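Local structure of 2-phospho-L-lactate guanylyltransferase (Methanosarcina mazei, 2I5E) at residues A[31-34]-A[35-39]. The protein probably catalyses the condensation of (2S)-2-phospholactate with GTP to give (2S)-lactyl-2-diphospho-5'-guanosine, a step in the biosynthesis of coenzyme F420. Sequence-based numbering, arbitrary orientation.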
ATOM      1  N   PHE A  31     -14.230 -16.543  -5.972  1.00 36.84           N
ATOM      2  CA  PHE A  31     -13.623 -15.266  -5.753  1.00 36.23           C
ATOM      3  C   PHE A  31     -12.502 -15.053  -6.786  1.00 36.76           C
ATOM      4  O   PHE A  31     -12.557 -14.192  -7.605  1.00 37.50           O
ATOM      5  CB  PHE A  31     -13.064 -15.248  -4.318  1.00 36.80           C
ATOM      6  CG  PHE A  31     -12.549 -13.921  -3.893  1.00 34.69           C
ATOM      7  CD1 PHE A  31     -13.265 -12.760  -4.207  1.00 33.07           C
ATOM      8  CD2 PHE A  31     -11.356 -13.816  -3.190  1.00 34.65           C
ATOM      9  CE1 PHE A  31     -12.813 -11.555  -3.865  1.00 32.81           C
ATOM     10  CE2 PHE A  31     -10.884 -12.571  -2.803  1.00 32.32           C
ATOM     11  CZ  PHE A  31     -11.621 -11.448  -3.118  1.00 33.83           C
ATOM     12  N   VAL A  32     -11.479 -15.894  -6.747  1.00 37.51           N
ATOM     13  CA  VAL A  32     -10.336 -15.852  -7.655  1.00 36.02           C
ATOM     14  C   VAL A  32     -10.748 -15.674  -9.148  1.00 34.46           C
ATOM     15  O   VAL A  32     -10.234 -14.842  -9.892  1.00 32.78           O
ATOM     16  CB  VAL A  32      -9.619 -17.177  -7.305  1.00 38.33           C
ATOM     17  CG1 VAL A  32      -9.445 -18.156  -8.454  1.00 34.42           C
ATOM     18  CG2 VAL A  32      -8.450 -16.975  -6.311  1.00 36.19           C
ATOM     19  N   GLU A  33     -11.730 -16.429  -9.578  1.00 34.92           N
ATOM     20  CA  GLU A  33     -12.271 -16.300 -10.949  1.00 34.35           C
ATOM     21  C   GLU A  33     -12.802 -14.902 -11.174  1.00 32.59           C
ATOM     22  O   GLU A  33     -12.534 -14.272 -12.195  1.00 32.04           O
ATOM     23  CB  GLU A  33     -13.415 -17.286 -11.170  1.00 34.07           C
ATOM     24  CG  GLU A  33     -14.006 -17.140 -12.603  1.00 35.98           C
ATOM     25  CD  GLU A  33     -14.941 -18.327 -12.960  1.00 39.19           C
ATOM     26  OE1 GLU A  33     -14.518 -19.485 -12.792  1.00 38.60           O
ATOM     27  OE2 GLU A  33     -16.097 -18.073 -13.416  1.00 42.39           O
ATOM     28  N   LEU A  34     -13.565 -14.387 -10.212  1.00 33.74           N
ATOM     29  CA  LEU A  34     -14.038 -12.946 -10.356  1.00 34.43           C
ATOM     30  C   LEU A  34     -12.848 -11.970 -10.429  1.00 33.03           C
ATOM     31  O   LEU A  34     -12.865 -11.028 -11.214  1.00 32.23           O
ATOM     32  CB  LEU A  34     -15.026 -12.533  -9.238  1.00 31.37           C
ATOM     33  CG  LEU A  34     -16.251 -13.396  -9.088  1.00 36.69           C
ATOM     34  CD1 LEU A  34     -17.066 -12.977  -7.895  1.00 38.55           C
ATOM     35  CD2 LEU A  34     -17.086 -13.375 -10.377  1.00 38.04           C
HETATM   36  N   MSE A  35     -11.823 -12.195  -9.606  1.00 32.08           N
HETATM   37  CA  MSE A  35     -10.636 -11.315  -9.628  1.00 33.21           C
HETATM   38  C   MSE A  35      -9.927 -11.404 -10.937  1.00 33.79           C
HETATM   39  O   MSE A  35      -9.573 -10.373 -11.478  1.00 37.07           O
HETATM   40  CB  MSE A  35      -9.695 -11.593  -8.477  1.00 32.83           C
HETATM   41  CG  MSE A  35     -10.251 -11.032  -7.172  1.00 30.08           C
HETATM   42 SE   MSE A  35      -8.919 -11.021  -5.787  1.00 40.84          SE
HETATM   43  CE  MSE A  35      -8.560 -12.950  -5.449  1.00 34.91           C
ATOM     44  N   LEU A  36      -9.766 -12.617 -11.491  1.00 32.40           N
ATOM     45  CA  LEU A  36      -9.129 -12.789 -12.823  1.00 31.61           C
ATOM     46  C   LEU A  36      -9.773 -11.928 -13.877  1.00 31.33           C
ATOM     47  O   LEU A  36      -9.089 -11.263 -14.703  1.00 30.03           O
ATOM     48  CB  LEU A  36      -9.207 -14.268 -13.292  1.00 28.78           C
ATOM     49  CG  LEU A  36      -8.560 -14.659 -14.634  1.00 33.33           C
ATOM     50  CD1 LEU A  36      -7.001 -14.469 -14.623  1.00 34.02           C
ATOM     51  CD2 LEU A  36      -8.981 -16.123 -15.149  1.00 30.65           C
ATOM     52  N   ASN A  37     -11.105 -12.056 -13.937  1.00 33.02           N
ATOM     53  CA  ASN A  37     -11.901 -11.371 -14.931  1.00 35.75           C
ATOM     54  C   ASN A  37     -11.769  -9.872 -14.890  1.00 35.31           C
ATOM     55  O   ASN A  37     -11.865  -9.229 -15.926  1.00 37.25           O
ATOM     56  CB  ASN A  37     -13.383 -11.788 -14.825  1.00 35.11           C
ATOM     57  CG  ASN A  37     -13.593 -13.143 -15.374  1.00 37.05           C
ATOM     58  OD1 ASN A  37     -12.881 -13.553 -16.283  1.00 40.20           O
ATOM     59  ND2 ASN A  37     -14.512 -13.880 -14.810  1.00 41.58           N
ATOM     60  N   GLN A  38     -11.685  -9.318 -13.689  1.00 36.34           N
ATOM     61  CA  GLN A  38     -11.488  -7.895 -13.498  1.00 36.57           C
ATOM     62  C   GLN A  38     -10.078  -7.422 -13.972  1.00 36.05           C
ATOM     63  O   GLN A  38      -9.935  -6.364 -14.610  1.00 35.98           O
ATOM     64  CB  GLN A  38     -11.672  -7.568 -12.020  1.00 39.12           C
ATOM     65  CG  GLN A  38     -13.153  -7.650 -11.477  1.00 44.08           C
ATOM     66  CD  GLN A  38     -13.347  -6.685 -10.363  1.00 49.35           C
ATOM     67  OE1 GLN A  38     -13.310  -7.037  -9.174  1.00 52.63           O
ATOM     68  NE2 GLN A  38     -13.474  -5.420 -10.731  1.00 50.01           N
ATOM     69  N   VAL A  39      -9.040  -8.200 -13.641  1.00 34.65           N
ATOM     70  CA  VAL A  39      -7.670  -7.959 -14.243  1.00 33.58           C
ATOM     71  C   VAL A  39      -7.621  -7.993 -15.759  1.00 33.13           C
ATOM     72  O   VAL A  39      -7.039  -7.061 -16.334  1.00 33.86           O
ATOM     73  CB  VAL A  39      -6.598  -8.903 -13.669  1.00 32.84           C
ATOM     74  CG1 VAL A  39      -5.229  -8.637 -14.269  1.00 31.63           C
ATOM     75  CG2 VAL A  39      -6.644  -8.826 -12.154  1.00 28.31           C
TER
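Selenomethionine Met35 reaches back over one helical turn to the ring of Phe31. Its CB sits 3.6 Å from the carbonyl O of Val32. CG, set beside its own backbone N, stands over one face of the ring toward the rim, 4.2 Å above the plane. SE follows at 4.2 Å from the ring centroid and 30° off the ring normal, an oblique Met-aromatic contact. A bend at chi3 (-66°) then turns CE onto the ring atoms CE2 and CD2, 3.5 Å from Phe31 CE2, while Val32 CG2 borders the same methyl. This is i to i+4 packing within helix 25-45 of a GT-A-like nucleotidyltransferase fold; Phe31 also packs on helices 175-184 and 188-194, and Met35 touches Ala189 of the latter. A leucine in place of Phe31 would probably leave the selenium and its methyl without the aromatic face and open a gap toward both of those helices. Backbone hydrogen bonds join Met35 N to Phe31 O (2.9 Å) and Leu36 N to Val32 O (2.8 Å). On another flank the Glu33 and Asn37 side chains run alongside each other in the same direction, Asn37 ND2 4.0 Å from Glu33 CG, with the carboxylate and amide planes 68° apart; Glu33 OE1 forms a salt bridge with Lys12.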